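MdbA protein (Corynebacterium matruchotii ATCC 14266, PDB 6BO0) acts as a thiol-disulfide oxidoreductase of the DsbA family and probably forms disulfide bonds in exported proteins. Local coordinates at residues F158-I161 / A162-A166; A166-L169 / E170-D174; D62-K65 / L66-G70; D103-A106 / Q107-W110; K126-L129 / K130-A133. All blocks are in the same frame, centred on the assembly; numbering follows the deposited sequence. Where two conformers were deposited one is given.

Contact 1. Residues F158-I161 / A162-A166; sequences FKKI and ADDNA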
loop_
_atom_site.group_PDB
_atom_site.type_symbol
_atom_site.label_atom_id
_atom_site.label_comp_id
_atom_site.label_asym_id
_atom_site.label_seq_id
_atom_site.Cartn_x
_atom_site.Cartn_y
_atom_site.Cartn_z
ATOM N N PHE A 158 4.097 -0.627 -12.700
ATOM C CA PHE A 158 4.015 -1.323 -11.436
ATOM C C PHE A 158 4.908 -2.563 -11.411
ATOM O O PHE A 158 5.516 -2.872 -10.396
ATOM C CB PHE A 158 2.569 -1.697 -11.083
ATOM C CG PHE A 158 2.514 -2.463 -9.784
ATOM C CD1 PHE A 158 2.662 -1.795 -8.571
ATOM C CD2 PHE A 158 2.477 -3.843 -9.778
ATOM C CE1 PHE A 158 2.740 -2.502 -7.382
ATOM C CE2 PHE A 158 2.561 -4.554 -8.587
ATOM C CZ PHE A 158 2.699 -3.875 -7.393
ATOM N N LYS A 159 4.998 -3.295 -12.521
ATOM C CA LYS A 159 5.911 -4.447 -12.560
ATOM C C LYS A 159 7.329 -4.019 -12.168
ATOM O O LYS A 159 8.026 -4.721 -11.406
ATOM C CB LYS A 159 5.917 -5.113 -13.938
ATOM C CG LYS A 159 4.655 -5.900 -14.276
ATOM C CD LYS A 159 4.771 -6.560 -15.645
ATOM C CE LYS A 159 3.418 -6.729 -16.324
ATOM N NZ LYS A 159 3.538 -7.560 -17.552
ATOM N N LYS A 160 7.767 -2.883 -12.695
ATOM C CA LYS A 160 9.094 -2.370 -12.356
ATOM C C LYS A 160 9.170 -1.895 -10.902
ATOM O O LYS A 160 10.195 -2.084 -10.244
ATOM C CB LYS A 160 9.513 -1.240 -13.309
ATOM C CG LYS A 160 10.905 -0.684 -13.004
ATOM C CD LYS A 160 11.454 0.161 -14.133
ATOM C CE LYS A 160 12.469 1.197 -13.687
ATOM N NZ LYS A 160 13.530 0.739 -12.781
ATOM N N ILE A 161 8.134 -1.220 -10.406
ATOM C CA ILE A 161 8.067 -0.828 -8.966
ATOM C C ILE A 161 8.343 -2.070 -8.098
ATOM O O ILE A 161 9.169 -2.058 -7.179
ATOM C CB ILE A 161 6.620 -0.273 -8.605
ATOM C CG1 ILE A 161 6.301 1.072 -9.270
ATOM C CG2 ILE A 161 6.396 -0.216 -7.079
ATOM C CD1 ILE A 161 7.075 2.246 -8.731
ATOM N N ALA A 162 7.603 -3.139 -8.362
ATOM C CA ALA A 162 7.691 -4.353 -7.558
ATOM C C ALA A 162 9.086 -4.986 -7.656
ATOM O O ALA A 162 9.674 -5.380 -6.642
ATOM C CB ALA A 162 6.624 -5.330 -8.020
ATOM N N ASP A 163 9.614 -5.070 -8.873
ATOM C CA ASP A 163 10.951 -5.626 -9.042
ATOM C C ASP A 163 12.000 -4.775 -8.319
ATOM O O ASP A 163 12.919 -5.306 -7.681
ATOM C CB ASP A 163 11.318 -5.699 -10.528
ATOM C CG ASP A 163 10.556 -6.757 -11.300
ATOM O OD1 ASP A 163 9.931 -7.648 -10.703
ATOM O OD2 ASP A 163 10.654 -6.728 -12.561
ATOM N N ASP A 164 11.856 -3.455 -8.427
ATOM C CA ASP A 164 12.788 -2.545 -7.792
ATOM C C ASP A 164 12.745 -2.657 -6.270
ATOM O O ASP A 164 13.786 -2.604 -5.606
ATOM C CB ASP A 164 12.535 -1.101 -8.237
ATOM C CG ASP A 164 12.970 -0.840 -9.669
ATOM O OD1 ASP A 164 13.653 -1.701 -10.247
ATOM O OD2 ASP A 164 12.646 0.245 -10.177
ATOM N N ASN A 165 11.550 -2.809 -5.701
ATOM C CA ASN A 165 11.469 -2.996 -4.256
ATOM C C ASN A 165 12.073 -4.317 -3.815
ATOM O O ASN A 165 12.764 -4.351 -2.805
ATOM C CB ASN A 165 10.037 -2.850 -3.797
ATOM C CG ASN A 165 9.582 -1.412 -3.825
ATOM O OD1 ASN A 165 10.373 -0.507 -3.528
ATOM N ND2 ASN A 165 8.330 -1.179 -4.181
ATOM N N ALA A 166 11.864 -5.383 -4.578
ATOM C CA ALA A 166 12.515 -6.650 -4.263
ATOM C C ALA A 166 14.040 -6.503 -4.280
ATOM O O ALA A 166 14.731 -7.035 -3.417
ATOM C CB ALA A 166 12.079 -7.713 -5.228
HETATM O O HOH W 1 7.485 -7.654 -11.421
#
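The phenyl ring of F158 stands obliquely against A162, one turn further along helix 155-172. Its CE2 lies 4.2 Å from A162 CB. N91, T95 and Y98 of helix 89-103 also touch the ring, so F158 joins this helix of the thioredoxin-like fold to a helix of the helical part. The second flat group is the carboxylate of D164, in an i to i+4 salt bridge with K160. K160 NZ meets D164 OD2 at 2.8 Å, on the syn lone pair, the side of the other oxygen. The lysine starts with CG anti to the backbone N and runs nearly straight to CE. It then bends at its last torsion (chi4 47°), which turns the ammonium to the carboxylate. K160 CG also passes D164 OD2 at 3.4 Å, so the aliphatic chain skirts the same oxygen that the ammonium binds. The third flat group is the amide of N165. It runs side by side with I161, and N165 ND2 lies 3.6 Å from I161 CG2. The amide is held from outside: OD1 bonds to S26 and R77, and ND2 to the carbonyl of T78. These bonds tie the buried face of the helix to strand 72-78 and the loop at S26. On the outer face a water joins K159 to D163. That water donates to D163 OD1 and also to K159 O, 3.0 Å away.

Contact 2. Residues A166-L169 / E170-D174; sequences AKKL and EKDGD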
loop_
_atom_site.group_PDB
_atom_site.type_symbol
_atom_site.label_atom_id
_atom_site.label_comp_id
_atom_site.label_asym_id
_atom_site.label_seq_id
_atom_site.Cartn_x
_atom_site.Cartn_y
_atom_site.Cartn_z
ATOM N N ALA A 166 11.864 -5.383 -4.578
ATOM C CA ALA A 166 12.515 -6.650 -4.263
ATOM C C ALA A 166 14.040 -6.503 -4.280
ATOM O O ALA A 166 14.731 -7.035 -3.417
ATOM C CB ALA A 166 12.079 -7.713 -5.228
ATOM N N LYS A 167 14.575 -5.798 -5.280
ATOM C CA LYS A 167 16.024 -5.592 -5.395
ATOM C C LYS A 167 16.548 -4.795 -4.200
ATOM O O LYS A 167 17.601 -5.113 -3.643
ATOM C CB LYS A 167 16.345 -4.866 -6.693
ATOM C CG LYS A 167 16.177 -5.748 -7.925
ATOM C CD LYS A 167 16.310 -4.979 -9.231
ATOM C CE LYS A 167 15.874 -5.866 -10.392
ATOM N NZ LYS A 167 15.928 -5.197 -11.719
ATOM N N LYS A 168 15.826 -3.748 -3.807
ATOM C CA LYS A 168 16.222 -2.947 -2.657
ATOM C C LYS A 168 16.193 -3.770 -1.376
ATOM O O LYS A 168 17.091 -3.670 -0.543
ATOM C CB LYS A 168 15.340 -1.701 -2.526
ATOM C CG LYS A 168 15.796 -0.763 -1.423
ATOM C CD LYS A 168 14.992 0.528 -1.373
ATOM C CE LYS A 168 15.309 1.384 -0.159
ATOM N NZ LYS A 168 16.755 1.671 -0.013
ATOM N N LEU A 169 15.154 -4.576 -1.192
ATOM C CA LEU A 169 15.051 -5.389 -0.002
ATOM C C LEU A 169 16.216 -6.361 0.092
ATOM O O LEU A 169 16.795 -6.547 1.161
ATOM C CB LEU A 169 13.708 -6.134 -0.003
ATOM C CG LEU A 169 13.480 -7.094 1.159
ATOM C CD1 LEU A 169 13.643 -6.397 2.505
ATOM C CD2 LEU A 169 12.120 -7.754 1.057
ATOM N N GLU A 170 16.554 -6.991 -1.029
ATOM C CA GLU A 170 17.652 -7.941 -1.052
ATOM C C GLU A 170 18.962 -7.261 -0.661
ATOM O O GLU A 170 19.747 -7.817 0.109
ATOM C CB GLU A 170 17.739 -8.586 -2.434
ATOM C CG GLU A 170 18.771 -9.702 -2.526
ATOM C CD GLU A 170 18.636 -10.524 -3.794
ATOM O OE1 GLU A 170 18.414 -9.934 -4.870
ATOM O OE2 GLU A 170 18.759 -11.763 -3.709
ATOM N N LYS A 171 19.185 -6.050 -1.166
ATOM C CA LYS A 171 20.421 -5.310 -0.893
ATOM C C LYS A 171 20.492 -4.806 0.551
ATOM O O LYS A 171 21.563 -4.804 1.148
ATOM C CB LYS A 171 20.500 -4.110 -1.845
ATOM C CG LYS A 171 21.756 -3.254 -1.784
ATOM C CD LYS A 171 21.695 -2.194 -2.879
ATOM C CE LYS A 171 22.452 -0.925 -2.526
ATOM N NZ LYS A 171 22.152 0.164 -3.500
ATOM N N ASP A 172 19.371 -4.336 1.094
ATOM C CA ASP A 172 19.363 -3.617 2.373
ATOM C C ASP A 172 19.167 -4.518 3.571
ATOM O O ASP A 172 19.516 -4.154 4.698
ATOM C CB ASP A 172 18.219 -2.613 2.399
ATOM C CG ASP A 172 18.462 -1.391 1.534
ATOM O OD1 ASP A 172 19.533 -1.263 0.896
ATOM O OD2 ASP A 172 17.551 -0.537 1.512
ATOM N N GLY A 173 18.561 -5.667 3.342
ATOM C CA GLY A 173 18.279 -6.605 4.375
ATOM C C GLY A 173 19.368 -7.626 4.512
ATOM O O GLY A 173 20.564 -7.322 4.397
ATOM N N ASP A 174 18.921 -8.827 4.802
ATOM C CA ASP A 174 19.752 -9.984 5.010
ATOM C C ASP A 174 19.924 -10.871 3.751
ATOM O O ASP A 174 20.572 -11.920 3.805
ATOM C CB ASP A 174 19.182 -10.813 6.177
ATOM C CG ASP A 174 17.755 -11.301 5.921
ATOM O OD1 ASP A 174 17.215 -11.040 4.832
ATOM O OD2 ASP A 174 17.162 -11.924 6.828
#
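K168 and D172 cross obliquely on the flank of the last turn of helix 155-172. The lysine reaches forward along the helix to the acid one turn on. Its chain is extended as far as CE and bends at the end (chi4 54°), which turns NZ to the carboxylate. K168 NZ binds D172 OD2 at 2.8 Å through the syn lone pair. K168 CG and K168 CE each pass the same oxygen, D172 OD2, at 3.4 Å. The oxygen therefore lies against the aliphatic chain as well as the ammonium. D172 meets it with CG anti to its own carbonyl carbon, beside the backbone N (chi1 -74°). K171 goes its own way: its chain is extended, and K171 NZ stays 6.6 Å from K168 NZ. L169, next in the chain, turns to the buried side, where it packs on Y44 of strand 39-45 and on F183 of strand 181-184. K168 also touches Y44. Beneath the side chains the backbone keeps its i to i+4 bonds up to the end. The last one joins G173 N to L169 O at 2.9 Å, although G173 has already left helical backbone angles. Next along the chain, D174 forms a salt bridge with R181. This is the C-terminal end of an amphipathic helix lying on the sheet of a thioredoxin-like fold, with a lysine-aspartate salt bridge, i to i+4, along its flank.

Contact 3. Residues D62-K65 / L66-G70; sequences DMKK and LIEDG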
loop_
_atom_site.group_PDB
_atom_site.type_symbol
_atom_site.label_atom_id
_atom_site.label_comp_id
_atom_site.label_asym_id
_atom_site.label_seq_id
_atom_site.Cartn_x
_atom_site.Cartn_y
_atom_site.Cartn_z
ATOM N N ASP A 62 -1.845 3.392 14.468
ATOM C CA ASP A 62 -0.692 4.017 15.080
ATOM C C ASP A 62 0.194 4.636 14.002
ATOM O O ASP A 62 0.732 5.731 14.173
ATOM C CB ASP A 62 0.086 3.027 15.939
ATOM C CG ASP A 62 -0.625 2.684 17.248
ATOM O OD1 ASP A 62 -1.551 3.416 17.706
ATOM O OD2 ASP A 62 -0.217 1.672 17.841
ATOM N N MET A 63 0.335 3.925 12.884
ATOM C CA MET A 63 1.119 4.444 11.756
ATOM C C MET A 63 0.525 5.770 11.246
ATOM O O MET A 63 1.261 6.730 10.953
ATOM C CB MET A 63 1.190 3.380 10.664
ATOM C CG MET A 63 1.836 3.874 9.398
ATOM S SD MET A 63 2.208 2.582 8.210
ATOM C CE MET A 63 0.604 2.238 7.548
ATOM N N LYS A 64 -0.786 5.779 11.040
ATOM C CA LYS A 64 -1.445 6.973 10.505
ATOM C C LYS A 64 -1.160 8.219 11.357
ATOM O O LYS A 64 -0.823 9.294 10.856
ATOM C CB LYS A 64 -2.932 6.740 10.423
ATOM C CG LYS A 64 -3.706 7.828 9.737
ATOM C CD LYS A 64 -5.165 7.407 9.660
ATOM C CE LYS A 64 -6.053 8.484 9.115
ATOM N NZ LYS A 64 -6.374 9.537 10.122
ATOM N N LYS A 65 -1.225 8.044 12.661
ATOM C CA LYS A 65 -0.971 9.157 13.558
ATOM C C LYS A 65 0.478 9.628 13.499
ATOM O O LYS A 65 0.746 10.834 13.464
ATOM C CB LYS A 65 -1.347 8.794 14.980
ATOM C CG LYS A 65 -1.107 9.956 15.952
ATOM C CD LYS A 65 -1.836 9.819 17.280
ATOM C CE LYS A 65 -1.411 10.898 18.275
ATOM N NZ LYS A 65 -1.595 12.275 17.755
ATOM N N LEU A 66 1.414 8.679 13.494
ATOM C CA LEU A 66 2.811 9.039 13.378
ATOM C C LEU A 66 3.076 9.825 12.090
ATOM O O LEU A 66 3.857 10.772 12.091
ATOM C CB LEU A 66 3.705 7.801 13.460
ATOM C CG LEU A 66 3.729 7.077 14.809
ATOM C CD1 LEU A 66 4.503 5.798 14.646
ATOM C CD2 LEU A 66 4.320 7.939 15.915
ATOM N N ILE A 67 2.445 9.417 10.985
ATOM C CA ILE A 67 2.627 10.151 9.727
ATOM C C ILE A 67 2.045 11.571 9.862
ATOM O O ILE A 67 2.681 12.593 9.561
ATOM C CB ILE A 67 1.938 9.446 8.540
ATOM C CG1 ILE A 67 2.541 8.059 8.279
ATOM C CG2 ILE A 67 2.103 10.301 7.257
ATOM C CD1 ILE A 67 1.692 7.185 7.385
ATOM N N GLU A 68 0.818 11.630 10.335
ATOM C CA GLU A 68 0.144 12.917 10.395
ATOM C C GLU A 68 0.924 13.912 11.255
ATOM O O GLU A 68 1.067 15.096 10.906
ATOM C CB GLU A 68 -1.273 12.730 10.920
ATOM C CG GLU A 68 -2.141 12.065 9.851
ATOM C CD GLU A 68 -3.578 11.846 10.215
ATOM O OE1 GLU A 68 -3.929 11.980 11.394
ATOM O OE2 GLU A 68 -4.371 11.532 9.286
ATOM N N ASP A 69 1.458 13.415 12.366
ATOM C CA ASP A 69 2.152 14.268 13.315
ATOM C C ASP A 69 3.571 14.651 12.895
ATOM O O ASP A 69 4.204 15.448 13.582
ATOM C CB ASP A 69 2.141 13.601 14.675
ATOM C CG ASP A 69 0.740 13.512 15.269
ATOM O OD1 ASP A 69 -0.258 14.010 14.653
ATOM O OD2 ASP A 69 0.627 12.924 16.352
ATOM N N GLY A 70 4.085 14.099 11.806
ATOM C CA GLY A 70 5.386 14.473 11.304
ATOM C C GLY A 70 6.516 13.697 11.947
ATOM O O GLY A 70 7.693 14.025 11.736
HETATM O O HOH W 2 -4.933 9.732 13.036
#
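K64 and K65 both place CG anti to the backbone N and stay extended to CE, which carries each chain toward the residue four places on. The last torsions have opposite signs, chi4 -78° for K64 and 56° for K65. K64 NZ reaches E68 OE2 at 2.9 Å and comes from above the carboxylate, 35° out of its plane. K65 NZ reaches D69 OD2 at 2.7 Å and uses the syn lone pair. The two i to i+4 salt bridges thus look alike in sequence but differ in approach. A water closes the first: it accepts from K64 NZ and donates to E68 OE1 at 3.0 Å. E68 OE2 has a further donor in the backbone N of A18, which helps to hold the carboxylate still. On the buried side M63 and I67 run side by side, with M63 CG 3.9 Å from I67 CD1. The helix ends in a Schellman motif. G70 takes a positive phi there, and its N bonds to I67 O at 3.0 Å. The segments form the last turns of helix 51-68, which starts just after C49, found oxidised to S-hydroxycysteine; this contact lies at the far end from it. M63 and I67 pack on V74 of strand 72-78, and I67 also covers V72. M63 and K64 touch W110 of helix 106-118 as well.

Contact 4. Residues D103-A106 / Q107-W110; sequences DDSA and QVYW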
loop_
_atom_site.group_PDB
_atom_site.type_symbol
_atom_site.label_atom_id
_atom_site.label_comp_id
_atom_site.label_asym_id
_atom_site.label_seq_id
_atom_site.Cartn_x
_atom_site.Cartn_y
_atom_site.Cartn_z
ATOM N N ASP A 103 -1.930 9.182 -8.872
ATOM C CA ASP A 103 -2.849 10.145 -9.517
ATOM C C ASP A 103 -3.932 10.711 -8.654
ATOM O O ASP A 103 -4.663 11.608 -9.099
ATOM C CB ASP A 103 -3.654 9.489 -10.625
ATOM C CG ASP A 103 -2.879 9.212 -11.825
ATOM O OD1 ASP A 103 -1.643 9.281 -11.834
ATOM O OD2 ASP A 103 -3.552 8.898 -12.844
ATOM N N ASP A 104 -4.113 10.193 -7.461
ATOM C CA ASP A 104 -5.274 10.492 -6.688
ATOM C C ASP A 104 -4.874 10.936 -5.282
ATOM O O ASP A 104 -3.723 11.289 -5.044
ATOM C CB ASP A 104 -6.251 9.301 -6.717
ATOM C CG ASP A 104 -7.711 9.730 -6.761
ATOM O OD1 ASP A 104 -8.189 10.322 -5.763
ATOM O OD2 ASP A 104 -8.371 9.487 -7.787
ATOM N N SER A 105 -5.836 11.007 -4.381
ATOM C CA SER A 105 -5.599 11.607 -3.081
ATOM C C SER A 105 -5.060 10.584 -2.072
ATOM O O SER A 105 -5.276 9.366 -2.163
ATOM C CB SER A 105 -6.877 12.224 -2.505
ATOM O OG SER A 105 -7.799 11.204 -2.162
ATOM N N ALA A 106 -4.361 11.114 -1.082
ATOM C CA ALA A 106 -3.880 10.320 0.029
ATOM C C ALA A 106 -5.015 9.606 0.738
ATOM O O ALA A 106 -4.890 8.433 1.145
ATOM C CB ALA A 106 -3.114 11.197 1.019
ATOM N N GLN A 107 -6.163 10.272 0.842
ATOM C CA GLN A 107 -7.274 9.692 1.545
ATOM C C GLN A 107 -7.820 8.445 0.797
ATOM O O GLN A 107 -8.133 7.401 1.405
ATOM C CB GLN A 107 -8.360 10.723 1.754
ATOM C CG GLN A 107 -9.492 10.191 2.562
ATOM C CD GLN A 107 -10.335 11.313 3.096
ATOM O OE1 GLN A 107 -11.515 11.397 2.802
ATOM N NE2 GLN A 107 -9.718 12.219 3.845
ATOM N N VAL A 108 -8.007 8.577 -0.509
ATOM C CA VAL A 108 -8.503 7.452 -1.295
ATOM C C VAL A 108 -7.472 6.326 -1.280
ATOM O O VAL A 108 -7.827 5.149 -1.129
ATOM C CB VAL A 108 -8.874 7.910 -2.717
ATOM C CG1 VAL A 108 -9.292 6.722 -3.570
ATOM C CG2 VAL A 108 -9.993 8.911 -2.680
ATOM N N TYR A 109 -6.196 6.673 -1.410
ATOM C CA TYR A 109 -5.141 5.669 -1.346
ATOM C C TYR A 109 -5.188 4.892 -0.026
ATOM O O TYR A 109 -5.150 3.659 -0.008
ATOM C CB TYR A 109 -3.760 6.309 -1.535
ATOM C CG TYR A 109 -2.668 5.290 -1.320
ATOM C CD1 TYR A 109 -2.409 4.299 -2.250
ATOM C CD2 TYR A 109 -1.946 5.261 -0.150
ATOM C CE1 TYR A 109 -1.441 3.324 -2.031
ATOM C CE2 TYR A 109 -0.991 4.282 0.097
ATOM C CZ TYR A 109 -0.736 3.327 -0.844
ATOM O OH TYR A 109 0.216 2.377 -0.576
ATOM N N TRP A 110 -5.232 5.626 1.080
ATOM C CA TRP A 110 -5.212 5.003 2.391
ATOM C C TRP A 110 -6.381 4.041 2.572
ATOM O O TRP A 110 -6.214 2.899 3.021
ATOM C CB TRP A 110 -5.252 6.100 3.461
ATOM C CG TRP A 110 -5.236 5.575 4.836
ATOM C CD1 TRP A 110 -6.315 5.304 5.632
ATOM C CD2 TRP A 110 -4.095 5.185 5.582
ATOM N NE1 TRP A 110 -5.914 4.786 6.836
ATOM C CE2 TRP A 110 -4.552 4.708 6.830
ATOM C CE3 TRP A 110 -2.731 5.206 5.334
ATOM C CZ2 TRP A 110 -3.683 4.251 7.801
ATOM C CZ3 TRP A 110 -1.878 4.754 6.315
ATOM C CH2 TRP A 110 -2.358 4.291 7.520
#
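S105 caps the start of helix 106-118 against V108. Its CB lies 3.9 Å from the backbone N of Q107. OG then sits in the crowded position between the backbone N and the carbonyl carbon (chi1 69°). From there S105 OG accepts from V108 N at 3.1 Å in a nearly straight bond, 167° at the hydrogen. This is a true N-cap bond, satisfying an amide in the first turn, where no earlier carbonyl of the helix can serve. The hydroxyl is also pressed to the valine, with S105 OG 3.2 Å from V108 CG2. D104 sits just before the cap. Its OD1 takes S105 N on the anti lone pair at 2.8 Å and passes V108 CG2 at 3.8 Å. Its other oxygen, OD2, bonds to T145 and to the backbone N of K142. The short turn thus links helix 89-103 to helix 106-118 and is tied to the region of helix 143-151. Further on, V108 and Y109 pack on I100 of helix 89-103. W110 turns to helix 51-68, where it also touches D60, while its NE1 bonds to E15.

Contact 5. Residues K126-L129 / K130-A133; sequences KKEL and KDLA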
loop_
_atom_site.group_PDB
_atom_site.type_symbol
_atom_site.label_atom_id
_atom_site.label_comp_id
_atom_site.label_asym_id
_atom_site.label_seq_id
_atom_site.Cartn_x
_atom_site.Cartn_y
_atom_site.Cartn_z
ATOM N N LYS A 126 -10.211 -13.029 -7.374
ATOM C CA LYS A 126 -11.574 -12.839 -7.816
ATOM C C LYS A 126 -11.860 -11.482 -8.416
ATOM O O LYS A 126 -12.998 -11.218 -8.810
ATOM C CB LYS A 126 -12.514 -13.059 -6.648
ATOM C CG LYS A 126 -12.456 -14.484 -6.158
ATOM C CD LYS A 126 -13.342 -14.751 -4.965
ATOM C CE LYS A 126 -13.268 -16.212 -4.531
ATOM N NZ LYS A 126 -13.220 -16.310 -3.052
ATOM N N LYS A 127 -10.841 -10.628 -8.529
ATOM C CA LYS A 127 -11.035 -9.252 -8.994
ATOM C C LYS A 127 -10.088 -8.954 -10.143
ATOM O O LYS A 127 -8.872 -9.032 -9.995
ATOM C CB LYS A 127 -10.799 -8.244 -7.861
ATOM C CG LYS A 127 -11.723 -8.388 -6.680
ATOM C CD LYS A 127 -13.168 -8.136 -7.020
ATOM C CE LYS A 127 -14.043 -8.471 -5.827
ATOM N NZ LYS A 127 -15.489 -8.414 -6.191
ATOM N N GLU A 128 -10.656 -8.609 -11.289
ATOM C CA GLU A 128 -9.874 -8.105 -12.390
ATOM C C GLU A 128 -9.677 -6.596 -12.202
ATOM O O GLU A 128 -10.309 -5.983 -11.331
ATOM C CB GLU A 128 -10.544 -8.421 -13.724
ATOM C CG GLU A 128 -10.673 -9.918 -13.983
ATOM C CD GLU A 128 -9.330 -10.643 -13.968
ATOM O OE1 GLU A 128 -8.308 -10.134 -14.464
ATOM O OE2 GLU A 128 -9.313 -11.776 -13.476
ATOM N N LEU A 129 -8.845 -5.994 -13.047
ATOM C CA LEU A 129 -8.642 -4.561 -12.951
ATOM C C LEU A 129 -9.955 -3.794 -13.048
ATOM O O LEU A 129 -10.130 -2.800 -12.349
ATOM C CB LEU A 129 -7.667 -4.099 -14.018
ATOM C CG LEU A 129 -6.211 -4.464 -13.725
ATOM C CD1 LEU A 129 -5.383 -4.226 -14.967
ATOM C CD2 LEU A 129 -5.643 -3.678 -12.549
ATOM N N LYS A 130 -10.896 -4.222 -13.896
ATOM C CA LYS A 130 -12.160 -3.478 -13.983
ATOM C C LYS A 130 -12.934 -3.514 -12.658
ATOM O O LYS A 130 -13.658 -2.578 -12.330
ATOM C CB LYS A 130 -13.044 -4.020 -15.119
ATOM C CG LYS A 130 -13.523 -5.459 -14.970
ATOM C CD LYS A 130 -14.223 -5.982 -16.203
ATOM C CE LYS A 130 -14.840 -7.328 -15.899
ATOM N NZ LYS A 130 -16.017 -7.141 -15.012
ATOM N N ASP A 131 -12.813 -4.616 -11.929
ATOM C CA ASP A 131 -13.489 -4.772 -10.647
ATOM C C ASP A 131 -12.830 -3.901 -9.580
ATOM O O ASP A 131 -13.502 -3.264 -8.757
ATOM C CB ASP A 131 -13.489 -6.243 -10.210
ATOM C CG ASP A 131 -14.116 -7.143 -11.237
ATOM O OD1 ASP A 131 -15.275 -6.874 -11.615
ATOM O OD2 ASP A 131 -13.434 -8.076 -11.703
ATOM N N LEU A 132 -11.509 -3.900 -9.575
ATOM C CA LEU A 132 -10.751 -3.018 -8.691
ATOM C C LEU A 132 -11.041 -1.557 -8.986
ATOM O O LEU A 132 -11.129 -0.743 -8.069
ATOM C CB LEU A 132 -9.272 -3.343 -8.794
ATOM C CG LEU A 132 -8.901 -4.714 -8.277
ATOM C CD1 LEU A 132 -7.537 -5.154 -8.803
ATOM C CD2 LEU A 132 -8.901 -4.748 -6.768
ATOM N N ALA A 133 -11.257 -1.231 -10.267
ATOM C CA ALA A 133 -11.647 0.126 -10.641
ATOM C C ALA A 133 -13.005 0.495 -10.042
ATOM O O ALA A 133 -13.184 1.603 -9.532
ATOM C CB ALA A 133 -11.673 0.262 -12.154
#
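E128 O takes two backbone N-H groups at the start of helix 129-138. The straight one comes from L132 N at 3.0 Å, with 169° at the hydrogen. The one from D131 N is weak, bent to 124°. E128 holds the N-cap position, and D131 is the third residue after it. D131 answers with its side chain: D131 OD2 accepts from E128 N at 2.9 Å, through the anti lone pair. This is one half of a capping box, the bond from the side chain back to the N-cap amide. D131 has CG beside its own backbone N, anti to the carbonyl carbon (chi1 -57°), which brings the carboxylate back over E128. D131 OD2 also lies 3.5 Å from E128 CB. The side chains of E128 and D131 point the same way, but the glutamate carboxylate bonds elsewhere, to K92. On the other flank K127 crosses D131 at about a right angle, with K127 CD 3.7 Å from D131 CB. K127 CB rests 4.0 Å from L132 CG. The lysine ends in a salt bridge with E6. K130 adds a weak, long pairing to D131 OD1. The turn follows helix 120-123 and opens helix 129-138. L132 packs on K92 and A96 of helix 89-103, and A133 packs on V146, I149 and A150 of helix 143-151.

In the fold
Along the chain the order is contact 3, contact 4, contact 5, contact 1 and contact 2. Contacts 1 and 2 follow each other on helix 155-172 and share A166, their centres 12 Å apart. Contact 3 ends helix 51-68, on the opposite side of the chain's centre from contact 1. Contacts 4 and 5 start helices 106-118 and 129-138 and lie 18 Å apart between centres. Apart from contacts 1 and 2, which are continuous, the one pair that touches is contacts 3 and 4, where W110 packs on M63 and K64; this joins the helix that follows C49 to the helical part. Contacts 2 and 5 are about 30 Å apart between centres. Together they sample helix starts, helix ends and one mid-helix stretch around the thioredoxin-like sheet.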